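Local coordinates for protein putative hydrolase (PDB 4HBS) that is of unknown function but, as a five-bladed beta-propeller of the beta-fructosidase clan, is probably a glycan-acting hydrolase, at residues Y45-T50 with R396-R401; R127-T133 with I147-I152; S258-Y262 with W273-P278. One frame throughout, in Å; residues are numbered along the deposited sequence.

Contact 1 (Y45-T50 with R396-R401); sequences YNALFT and RPYFYR
Tyr45, Phe49 and Phe399 form an aromatic cluster where helix 43-48 packs on strand 399-403, part of a propeller sheet that also holds strands 24-26 and 38-42, joining both chain ends. Tyr45 sets its CB over the Phe399 face, 3.9 Å from the ring centroid, in a CH-pi contact; its own ring turns an edge toward that face, the planes 61° apart. Phe49 meets Phe399 obliquely, Phe49 CD1 lying 3.5 Å from Phe399 CE1. Trp73 of strand 71-75 touches all three side chains. Asn46 hooks the helix to the strand. With CG beside the backbone N (chi1 -71°), its side chain runs antiparallel past that of Phe399, amide and ring planes 45° apart, and Asn46 OD1 accepts from Phe399 N at 2.7 Å, in the carbonyl plane and almost straight. Its ND2 sits at the edge of the Tyr398 ring, the two planes nearly perpendicular. The Arg396 guanidinium lies between Phe49 O over one face and Tyr398 CE1 over the other, its NE paired with Asp393. Arg401, salt-bridged to Asp42 and Glu370, brings NH2 to 3.7 Å from Tyr45 CE1. A water bridges Asn46 ND2 (2.9 Å) to Phe399 O (2.7 Å).

Contact 2 (R127-T133 with I147-I152); sequences RYYQVRT and IQAGEI
Arg132 reaches its guanidinium edge to the last carbonyls of helix 144-148, the close-fitting part of the contact. Its extended chain carries the group across to the helix end. Arg132 NH2 donates to Gln148 O at 2.8 Å, on a lone pair and in the planes of both carbonyl and guanidinium. Arg132 NE shares its hydrogen more weakly between Ile147 O at 3.1 Å and Gln148 O at 3.3 Å. Arg132 NH1 salt-bridges Asp116 of the neighbouring strand. With an alanine here, Gln148 O would probably be left without its straight in-plane donor and Asp116 without its charge partner. The helix closes in a Schellman motif with Gly150 (phi 79°) as C-prime residue: Glu151 N bonds to Lys146 O and Gly150 N to Ile147 O, which also serves Arg132. Ile152 packs beside this grip, its methyls against oxygens: Ile152 CG2 is 3.6 Å from Thr133 OG1, itself bonded to Arg96 N, and Ile152 CD1 is 4.0 Å from Val131 O. The solvent side, beside exposed Gln148 and Ala149, is less precisely fitted: Arg127 donates from NH1 to Ala149 O at 2.7 Å along a bent path (145°) from above the carbonyl plane, and its second bond, from NH2, is weak. The Glu151 carboxylate stands nearly perpendicular to this guanidinium, Glu151 OE2 4.2 Å from Arg127 NH2, too far for a salt bridge.

Contact 3 (S258-Y262 with W273-P278); sequences SQWEY and WTTQYP
Two tyrosine torsions set up the contact: Tyr262 holds CG anti to its carbonyl carbon (chi1 -51°), laying the ring against the chain at 275-278, and Tyr277 holds CG anti to its backbone N (chi1 168°), bringing its ring edge to the face of Tyr262. The pair is edge-to-face, or T-shaped, with planes 84° apart and Tyr277 CD1 4.0 Å from Tyr262 CE2. The same Tyr262 face is roofed by backbone and proline: Tyr277 CA lies 3.9 Å from its ring centroid and Pro278 CD 4.0 Å from that centroid, both as CH-pi contacts. At the ring's edge, in plane, comes Thr275 O, 3.6 Å from Tyr262 CE1. Each phenol is tied down beyond the segments, Tyr262 OH to His220 NE2 and Tyr277 OH to Leu222 N, fixing both rings at the far end.

The backbones belong to a beta hairpin, strands 260-265 and 271-274, the latter being the outermost strand of this blade's antiparallel sheet. Tyr262 and Thr274 form an antiparallel hydrogen-bonded pair: Tyr262 N donates to Thr274 O at 2.7 Å, in the carbonyl plane, and Thr274 N returns to Tyr262 O at 3.0 Å. Their side chains share one face of the sheet, where the ring of Tyr277 also meets Tyr262. Glu261 packs against Trp273. The side chains cross at about a right angle, but the carboxylate lies roughly parallel to the indole, OE2 over the rim of one face; Glu261 OE1 comes 3.7 Å from Trp273 CB. Arg250 salt-bridges Glu261 OE2 and makes a cation-pi contact with Trp273, gripping both partners. The six-membered edge of the indole points at the chain instead, with Trp273 CZ3 3.4 Å from Glu261 O.

Overall arrangement
Contact 1 joins segments 346 residues apart, so contacts 2 and 3 both fall inside the loop it closes; those two are local and follow one another along the chain. Contact 1 is buried, centred about 13 Å from the chain's centre, whereas contacts 2 and 3 each have their centres about 24 Å out. Contacts 1 and 3 lie on opposite sides of the chain's centre, their own centres about 37 Å apart. Contact 2 is about 25 Å from contact 1 and about 39 Å from contact 3, centre to centre, and none touch. A glycerol, probably from the crystallisation liquor, lies about 4 Å from the Tyr45 side chain in contact 1 and may mark a pocket.

Contact 1 (Y45-T50 with R396-R401)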
loop_
_atom_site.group_PDB
_atom_site.type_symbol
_atom_site.label_atom_id
_atom_site.label_comp_id
_atom_site.label_asym_id
_atom_site.label_seq_id
_atom_site.Cartn_x
_atom_site.Cartn_y
_atom_site.Cartn_z
ATOM N N TYR A 45 -11.755 -11.306 -2.699
ATOM C CA TYR A 45 -11.275 -10.062 -2.092
ATOM C C TYR A 45 -11.931 -8.881 -2.754
ATOM O O TYR A 45 -12.366 -7.994 -2.048
ATOM C CB TYR A 45 -9.746 -9.959 -2.093
ATOM C CG TYR A 45 -9.180 -10.605 -0.853
ATOM C CD1 TYR A 45 -9.248 -11.980 -0.672
ATOM C CD2 TYR A 45 -8.752 -9.833 0.221
ATOM C CE1 TYR A 45 -8.838 -12.577 0.517
ATOM C CE2 TYR A 45 -8.367 -10.415 1.426
ATOM C CZ TYR A 45 -8.435 -11.789 1.583
ATOM O OH TYR A 45 -8.073 -12.343 2.796
ATOM N N ASN A 46 -12.109 -8.888 -4.078
ATOM C CA ASN A 46 -12.841 -7.802 -4.742
ATOM C C ASN A 46 -14.243 -7.656 -4.113
ATOM O O ASN A 46 -14.698 -6.532 -3.933
ATOM C CB ASN A 46 -12.955 -8.047 -6.254
ATOM C CG ASN A 46 -11.653 -7.883 -6.990
ATOM O OD1 ASN A 46 -10.605 -7.643 -6.393
ATOM N ND2 ASN A 46 -11.674 -8.007 -8.309
ATOM N N ALA A 47 -14.886 -8.788 -3.709
ATOM C CA ALA A 47 -16.207 -8.776 -3.064
ATOM C C ALA A 47 -16.110 -8.262 -1.649
ATOM O O ALA A 47 -16.978 -7.489 -1.235
ATOM C CB ALA A 47 -16.819 -10.165 -3.065
ATOM N N LEU A 48 -15.054 -8.650 -0.903
ATOM C CA LEU A 48 -14.866 -8.160 0.464
ATOM C C LEU A 48 -14.820 -6.632 0.516
ATOM O O LEU A 48 -15.412 -6.048 1.418
ATOM C CB LEU A 48 -13.584 -8.721 1.100
ATOM C CG LEU A 48 -13.670 -10.109 1.686
ATOM C CD1 LEU A 48 -12.281 -10.606 2.061
ATOM C CD2 LEU A 48 -14.617 -10.147 2.907
ATOM N N PHE A 49 -14.165 -5.989 -0.468
ATOM C CA PHE A 49 -14.054 -4.538 -0.530
ATOM C C PHE A 49 -15.115 -3.904 -1.477
ATOM O O PHE A 49 -14.923 -2.787 -1.952
ATOM C CB PHE A 49 -12.628 -4.149 -0.906
ATOM C CG PHE A 49 -11.658 -4.548 0.191
ATOM C CD1 PHE A 49 -11.184 -5.855 0.285
ATOM C CD2 PHE A 49 -11.250 -3.631 1.147
ATOM C CE1 PHE A 49 -10.306 -6.227 1.303
ATOM C CE2 PHE A 49 -10.382 -4.010 2.171
ATOM C CZ PHE A 49 -9.907 -5.307 2.237
ATOM N N THR A 50 -16.260 -4.605 -1.694
ATOM C CA THR A 50 -17.451 -4.095 -2.378
ATOM C C THR A 50 -18.439 -3.987 -1.254
ATOM O O THR A 50 -19.161 -4.953 -0.992
ATOM C CB THR A 50 -17.917 -5.002 -3.510
ATOM O OG1 THR A 50 -16.838 -5.272 -4.367
ATOM C CG2 THR A 50 -18.994 -4.381 -4.329
ATOM N N ARG A 396 -11.549 2.129 -5.398
ATOM C CA ARG A 396 -11.426 1.019 -4.459
ATOM C C ARG A 396 -10.393 0.047 -4.986
ATOM O O ARG A 396 -10.104 0.055 -6.202
ATOM C CB ARG A 396 -12.776 0.320 -4.171
ATOM C CG ARG A 396 -13.715 0.197 -5.332
ATOM C CD ARG A 396 -13.365 -0.961 -6.226
ATOM N NE ARG A 396 -14.333 -2.040 -6.062
ATOM C CZ ARG A 396 -14.135 -3.195 -5.424
ATOM N NH1 ARG A 396 -12.954 -3.480 -4.889
ATOM N NH2 ARG A 396 -15.109 -4.084 -5.343
ATOM N N PRO A 397 -9.789 -0.785 -4.097
ATOM C CA PRO A 397 -8.773 -1.711 -4.577
ATOM C C PRO A 397 -9.349 -2.881 -5.335
ATOM O O PRO A 397 -10.478 -3.285 -5.107
ATOM C CB PRO A 397 -8.073 -2.170 -3.298
ATOM C CG PRO A 397 -9.066 -2.003 -2.237
ATOM C CD PRO A 397 -9.996 -0.920 -2.639
ATOM N N TYR A 398 -8.569 -3.395 -6.257
ATOM C CA TYR A 398 -8.891 -4.588 -7.026
ATOM C C TYR A 398 -7.730 -5.528 -6.773
ATOM O O TYR A 398 -6.590 -5.066 -6.760
ATOM C CB TYR A 398 -9.099 -4.243 -8.499
ATOM C CG TYR A 398 -10.444 -3.602 -8.739
ATOM C CD1 TYR A 398 -11.620 -4.348 -8.661
ATOM C CD2 TYR A 398 -10.555 -2.240 -9.009
ATOM C CE1 TYR A 398 -12.866 -3.770 -8.901
ATOM C CE2 TYR A 398 -11.801 -1.647 -9.240
ATOM C CZ TYR A 398 -12.950 -2.425 -9.210
ATOM O OH TYR A 398 -14.184 -1.868 -9.421
ATOM N N PHE A 399 -8.012 -6.800 -6.460
ATOM C CA PHE A 399 -6.995 -7.766 -6.074
ATOM C C PHE A 399 -6.661 -8.786 -7.179
ATOM O O PHE A 399 -7.527 -9.181 -7.968
ATOM C CB PHE A 399 -7.456 -8.487 -4.809
ATOM C CG PHE A 399 -7.613 -7.536 -3.650
ATOM C CD1 PHE A 399 -8.773 -6.780 -3.500
ATOM C CD2 PHE A 399 -6.572 -7.327 -2.756
ATOM C CE1 PHE A 399 -8.923 -5.905 -2.431
ATOM C CE2 PHE A 399 -6.714 -6.426 -1.699
ATOM C CZ PHE A 399 -7.893 -5.731 -1.542
ATOM N N TYR A 400 -5.377 -9.196 -7.220
ATOM C CA TYR A 400 -4.849 -10.185 -8.168
ATOM C C TYR A 400 -3.939 -11.167 -7.455
ATOM O O TYR A 400 -3.330 -10.808 -6.463
ATOM C CB TYR A 400 -4.043 -9.500 -9.303
ATOM C CG TYR A 400 -4.828 -8.446 -10.039
ATOM C CD1 TYR A 400 -4.961 -7.162 -9.521
ATOM C CD2 TYR A 400 -5.476 -8.739 -11.232
ATOM C CE1 TYR A 400 -5.723 -6.199 -10.169
ATOM C CE2 TYR A 400 -6.265 -7.789 -11.877
ATOM C CZ TYR A 400 -6.379 -6.517 -11.346
ATOM O OH TYR A 400 -7.179 -5.592 -11.970
ATOM N N ARG A 401 -3.821 -12.384 -7.971
ATOM C CA ARG A 401 -2.888 -13.398 -7.461
ATOM C C ARG A 401 -2.060 -13.887 -8.643
ATOM O O ARG A 401 -2.628 -14.134 -9.716
ATOM C CB ARG A 401 -3.612 -14.559 -6.784
ATOM C CG ARG A 401 -4.536 -14.121 -5.662
ATOM C CD ARG A 401 -4.447 -14.990 -4.427
ATOM N NE ARG A 401 -5.269 -14.427 -3.350
ATOM C CZ ARG A 401 -5.132 -14.680 -2.048
ATOM N NH1 ARG A 401 -4.190 -15.519 -1.616
ATOM N NH2 ARG A 401 -5.936 -14.099 -1.165
HETATM O O HOH W 1 -9.210 -8.188 -9.868
#

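Contact 2 (R127-T133 with I147-I152)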
loop_
_atom_site.group_PDB
_atom_site.type_symbol
_atom_site.label_atom_id
_atom_site.label_comp_id
_atom_site.label_asym_id
_atom_site.label_seq_id
_atom_site.Cartn_x
_atom_site.Cartn_y
_atom_site.Cartn_z
ATOM N N ARG A 127 -24.676 12.244 8.259
ATOM C CA ARG A 127 -23.390 11.712 8.738
ATOM C C ARG A 127 -23.442 10.243 9.147
ATOM O O ARG A 127 -22.562 9.790 9.873
ATOM C CB ARG A 127 -22.817 12.560 9.888
ATOM C CG ARG A 127 -22.880 14.063 9.660
ATOM C CD ARG A 127 -22.325 14.480 8.320
ATOM N NE ARG A 127 -22.124 15.926 8.206
ATOM C CZ ARG A 127 -21.082 16.596 8.693
ATOM N NH1 ARG A 127 -20.132 15.962 9.373
ATOM N NH2 ARG A 127 -20.987 17.911 8.517
ATOM N N TYR A 128 -24.395 9.470 8.601
ATOM C CA TYR A 128 -24.527 8.044 8.932
ATOM C C TYR A 128 -23.344 7.234 8.409
ATOM O O TYR A 128 -23.070 7.226 7.212
ATOM C CB TYR A 128 -25.828 7.485 8.365
ATOM C CG TYR A 128 -26.164 6.088 8.825
ATOM C CD1 TYR A 128 -26.353 5.804 10.173
ATOM C CD2 TYR A 128 -26.439 5.083 7.907
ATOM C CE1 TYR A 128 -26.746 4.537 10.599
ATOM C CE2 TYR A 128 -26.874 3.826 8.317
ATOM C CZ TYR A 128 -27.020 3.551 9.668
ATOM O OH TYR A 128 -27.425 2.300 10.093
ATOM N N TYR A 129 -22.633 6.581 9.330
ATOM C CA TYR A 129 -21.462 5.753 9.081
ATOM C C TYR A 129 -20.318 6.537 8.422
ATOM O O TYR A 129 -19.413 5.934 7.848
ATOM C CB TYR A 129 -21.835 4.483 8.312
ATOM C CG TYR A 129 -22.211 3.360 9.255
ATOM C CD1 TYR A 129 -23.492 3.263 9.775
ATOM C CD2 TYR A 129 -21.263 2.438 9.684
ATOM C CE1 TYR A 129 -23.840 2.241 10.656
ATOM C CE2 TYR A 129 -21.595 1.415 10.566
ATOM C CZ TYR A 129 -22.886 1.317 11.053
ATOM O OH TYR A 129 -23.236 0.306 11.930
ATOM N N GLN A 130 -20.288 7.872 8.643
ATOM C CA GLN A 130 -19.212 8.753 8.196
ATOM C C GLN A 130 -18.138 8.713 9.288
ATOM O O GLN A 130 -18.458 8.465 10.454
ATOM C CB GLN A 130 -19.742 10.162 7.935
ATOM C CG GLN A 130 -20.612 10.206 6.682
ATOM C CD GLN A 130 -20.858 11.586 6.163
ATOM O OE1 GLN A 130 -20.121 12.526 6.444
ATOM N NE2 GLN A 130 -21.916 11.742 5.402
ATOM N N VAL A 131 -16.863 8.841 8.897
ATOM C CA VAL A 131 -15.722 8.683 9.791
ATOM C C VAL A 131 -14.797 9.892 9.732
ATOM O O VAL A 131 -14.824 10.645 8.759
ATOM C CB VAL A 131 -15.010 7.375 9.355
ATOM C CG1 VAL A 131 -13.624 7.219 9.972
ATOM C CG2 VAL A 131 -15.886 6.164 9.666
ATOM N N ARG A 132 -14.006 10.088 10.809
ATOM C CA ARG A 132 -12.990 11.135 10.921
ATOM C C ARG A 132 -11.594 10.544 10.665
ATOM O O ARG A 132 -11.382 9.354 10.907
ATOM C CB ARG A 132 -13.014 11.746 12.317
ATOM C CG ARG A 132 -14.380 12.158 12.788
ATOM C CD ARG A 132 -14.277 12.878 14.102
ATOM N NE ARG A 132 -15.573 13.386 14.552
ATOM C CZ ARG A 132 -16.506 12.677 15.182
ATOM N NH1 ARG A 132 -16.312 11.389 15.443
ATOM N NH2 ARG A 132 -17.644 13.250 15.556
ATOM N N THR A 133 -10.640 11.379 10.220
ATOM C CA THR A 133 -9.246 10.967 9.979
ATOM C C THR A 133 -8.682 10.221 11.236
ATOM O O THR A 133 -8.876 10.695 12.364
ATOM C CB THR A 133 -8.396 12.213 9.656
ATOM O OG1 THR A 133 -8.965 12.926 8.556
ATOM C CG2 THR A 133 -6.950 11.878 9.375
ATOM N N ILE A 147 -13.437 19.406 13.564
ATOM C CA ILE A 147 -13.076 17.983 13.492
ATOM C C ILE A 147 -14.176 17.158 14.124
ATOM O O ILE A 147 -14.524 16.128 13.557
ATOM C CB ILE A 147 -11.694 17.684 14.138
ATOM C CG1 ILE A 147 -10.559 18.333 13.313
ATOM C CG2 ILE A 147 -11.458 16.170 14.263
ATOM C CD1 ILE A 147 -10.527 17.960 11.743
ATOM N N GLN A 148 -14.752 17.603 15.269
ATOM C CA GLN A 148 -15.877 16.886 15.887
ATOM C C GLN A 148 -17.052 16.917 14.943
ATOM O O GLN A 148 -17.734 15.911 14.808
ATOM C CB GLN A 148 -16.274 17.480 17.253
ATOM C CG GLN A 148 -17.374 16.675 17.967
ATOM C CD GLN A 148 -17.753 17.281 19.291
ATOM O OE1 GLN A 148 -16.909 17.456 20.178
ATOM N NE2 GLN A 148 -19.023 17.633 19.458
ATOM N N ALA A 149 -17.250 18.050 14.232
ATOM C CA ALA A 149 -18.327 18.213 13.260
ATOM C C ALA A 149 -18.062 17.480 11.922
ATOM O O ALA A 149 -18.797 17.712 10.967
ATOM C CB ALA A 149 -18.577 19.692 12.997
ATOM N N GLY A 150 -17.056 16.600 11.858
ATOM C CA GLY A 150 -16.770 15.791 10.683
ATOM C C GLY A 150 -16.034 16.460 9.543
ATOM O O GLY A 150 -15.850 15.814 8.507
ATOM N N GLU A 151 -15.558 17.729 9.704
ATOM C CA GLU A 151 -14.770 18.370 8.641
ATOM C C GLU A 151 -13.428 17.625 8.566
ATOM O O GLU A 151 -12.899 17.227 9.607
ATOM C CB GLU A 151 -14.526 19.892 8.889
ATOM C CG GLU A 151 -15.725 20.826 9.142
ATOM C CD GLU A 151 -16.998 20.691 8.322
ATOM O OE1 GLU A 151 -16.903 20.451 7.096
ATOM O OE2 GLU A 151 -18.092 20.907 8.900
ATOM N N ILE A 152 -12.910 17.379 7.346
ATOM C CA ILE A 152 -11.638 16.674 7.160
ATOM C C ILE A 152 -10.545 17.677 6.719
ATOM O O ILE A 152 -10.815 18.589 5.933
ATOM C CB ILE A 152 -11.813 15.537 6.150
ATOM C CG1 ILE A 152 -12.931 14.546 6.568
ATOM C CG2 ILE A 152 -10.495 14.828 5.910
ATOM C CD1 ILE A 152 -12.792 13.904 7.826
#

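Contact 3 (S258-Y262 with W273-P278)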
loop_
_atom_site.group_PDB
_atom_site.type_symbol
_atom_site.label_atom_id
_atom_site.label_comp_id
_atom_site.label_asym_id
_atom_site.label_seq_id
_atom_site.Cartn_x
_atom_site.Cartn_y
_atom_site.Cartn_z
ATOM N N SER A 258 15.430 2.676 15.670
ATOM C CA SER A 258 16.906 2.607 15.692
ATOM C C SER A 258 17.520 3.669 14.829
ATOM O O SER A 258 16.813 4.285 14.034
ATOM C CB SER A 258 17.391 1.274 15.132
ATOM O OG SER A 258 16.716 0.155 15.658
ATOM N N GLN A 259 18.851 3.816 14.889
ATOM C CA GLN A 259 19.553 4.766 14.032
ATOM C C GLN A 259 19.455 4.305 12.582
ATOM O O GLN A 259 19.641 3.119 12.288
ATOM C CB GLN A 259 21.026 4.920 14.449
ATOM C CG GLN A 259 21.841 5.816 13.513
ATOM C CD GLN A 259 22.900 6.594 14.250
ATOM O OE1 GLN A 259 23.917 6.038 14.674
ATOM N NE2 GLN A 259 22.685 7.898 14.438
ATOM N N TRP A 260 19.123 5.236 11.687
ATOM C CA TRP A 260 19.012 4.941 10.266
ATOM C C TRP A 260 20.323 5.240 9.582
ATOM O O TRP A 260 21.030 6.173 9.980
ATOM C CB TRP A 260 17.897 5.776 9.613
ATOM C CG TRP A 260 16.507 5.312 9.905
ATOM C CD1 TRP A 260 16.098 4.515 10.934
ATOM C CD2 TRP A 260 15.326 5.690 9.197
ATOM N NE1 TRP A 260 14.737 4.331 10.876
ATOM C CE2 TRP A 260 14.237 5.039 9.817
ATOM C CE3 TRP A 260 15.079 6.512 8.087
ATOM C CZ2 TRP A 260 12.928 5.161 9.345
ATOM C CZ3 TRP A 260 13.783 6.635 7.626
ATOM C CH2 TRP A 260 12.720 6.000 8.277
ATOM N N GLU A 261 20.659 4.440 8.563
ATOM C CA GLU A 261 21.823 4.667 7.717
ATOM C C GLU A 261 21.366 4.473 6.285
ATOM O O GLU A 261 20.517 3.627 6.013
ATOM C CB GLU A 261 23.035 3.822 8.092
ATOM C CG GLU A 261 22.777 2.347 8.271
ATOM C CD GLU A 261 24.042 1.541 8.507
ATOM O OE1 GLU A 261 25.099 2.147 8.806
ATOM O OE2 GLU A 261 23.975 0.296 8.386
ATOM N N TYR A 262 21.867 5.320 5.393
ATOM C CA TYR A 262 21.429 5.428 4.012
ATOM C C TYR A 262 22.478 4.923 3.047
ATOM O O TYR A 262 23.642 5.297 3.163
ATOM C CB TYR A 262 21.107 6.917 3.721
ATOM C CG TYR A 262 20.173 7.521 4.752
ATOM C CD1 TYR A 262 20.664 8.054 5.940
ATOM C CD2 TYR A 262 18.795 7.483 4.578
ATOM C CE1 TYR A 262 19.807 8.527 6.931
ATOM C CE2 TYR A 262 17.926 7.976 5.554
ATOM C CZ TYR A 262 18.440 8.514 6.724
ATOM O OH TYR A 262 17.616 9.002 7.710
ATOM N N TRP A 273 27.353 2.867 3.277
ATOM C CA TRP A 273 26.327 3.209 4.263
ATOM C C TRP A 273 26.763 4.443 5.067
ATOM O O TRP A 273 27.872 4.456 5.606
ATOM C CB TRP A 273 26.058 2.020 5.197
ATOM C CG TRP A 273 25.391 0.872 4.504
ATOM C CD1 TRP A 273 25.988 -0.244 3.990
ATOM C CD2 TRP A 273 24.001 0.773 4.177
ATOM N NE1 TRP A 273 25.046 -1.053 3.398
ATOM C CE2 TRP A 273 23.819 -0.444 3.485
ATOM C CE3 TRP A 273 22.885 1.593 4.412
ATOM C CZ2 TRP A 273 22.561 -0.861 3.029
ATOM C CZ3 TRP A 273 21.640 1.158 4.003
ATOM C CH2 TRP A 273 21.488 -0.042 3.293
ATOM N N THR A 274 25.910 5.487 5.117
ATOM C CA THR A 274 26.187 6.711 5.876
ATOM C C THR A 274 25.034 7.002 6.804
ATOM O O THR A 274 23.892 6.715 6.463
ATOM C CB THR A 274 26.451 7.908 4.955
ATOM O OG1 THR A 274 26.975 8.966 5.747
ATOM C CG2 THR A 274 25.213 8.420 4.277
ATOM N N THR A 275 25.317 7.624 7.946
ATOM C CA THR A 275 24.283 7.983 8.910
ATOM C C THR A 275 23.585 9.295 8.513
ATOM O O THR A 275 22.493 9.562 9.027
ATOM C CB THR A 275 24.882 8.069 10.302
ATOM O OG1 THR A 275 26.134 8.758 10.231
ATOM C CG2 THR A 275 25.076 6.698 10.919
ATOM N N GLN A 276 24.183 10.096 7.591
ATOM C CA GLN A 276 23.598 11.372 7.175
ATOM C C GLN A 276 22.521 11.187 6.111
ATOM O O GLN A 276 22.751 10.516 5.107
ATOM C CB GLN A 276 24.696 12.325 6.643
ATOM C CG GLN A 276 24.243 13.785 6.423
ATOM C CD GLN A 276 23.779 14.459 7.701
ATOM O OE1 GLN A 276 24.582 14.755 8.596
ATOM N NE2 GLN A 276 22.476 14.733 7.816
ATOM N N TYR A 277 21.349 11.820 6.325
ATOM C CA TYR A 277 20.241 11.791 5.367
ATOM C C TYR A 277 20.717 12.419 4.047
ATOM O O TYR A 277 21.247 13.529 4.075
ATOM C CB TYR A 277 19.029 12.541 5.935
ATOM C CG TYR A 277 17.944 12.802 4.916
ATOM C CD1 TYR A 277 17.088 11.782 4.501
ATOM C CD2 TYR A 277 17.779 14.062 4.350
ATOM C CE1 TYR A 277 16.092 12.015 3.554
ATOM C CE2 TYR A 277 16.784 14.306 3.404
ATOM C CZ TYR A 277 15.945 13.281 3.009
ATOM O OH TYR A 277 14.974 13.522 2.075
ATOM N N PRO A 278 20.597 11.722 2.897
ATOM C CA PRO A 278 21.144 12.277 1.654
ATOM C C PRO A 278 20.295 13.356 1.025
ATOM O O PRO A 278 19.081 13.383 1.221
ATOM C CB PRO A 278 21.183 11.051 0.733
ATOM C CG PRO A 278 20.045 10.245 1.178
ATOM C CD PRO A 278 20.045 10.373 2.668
#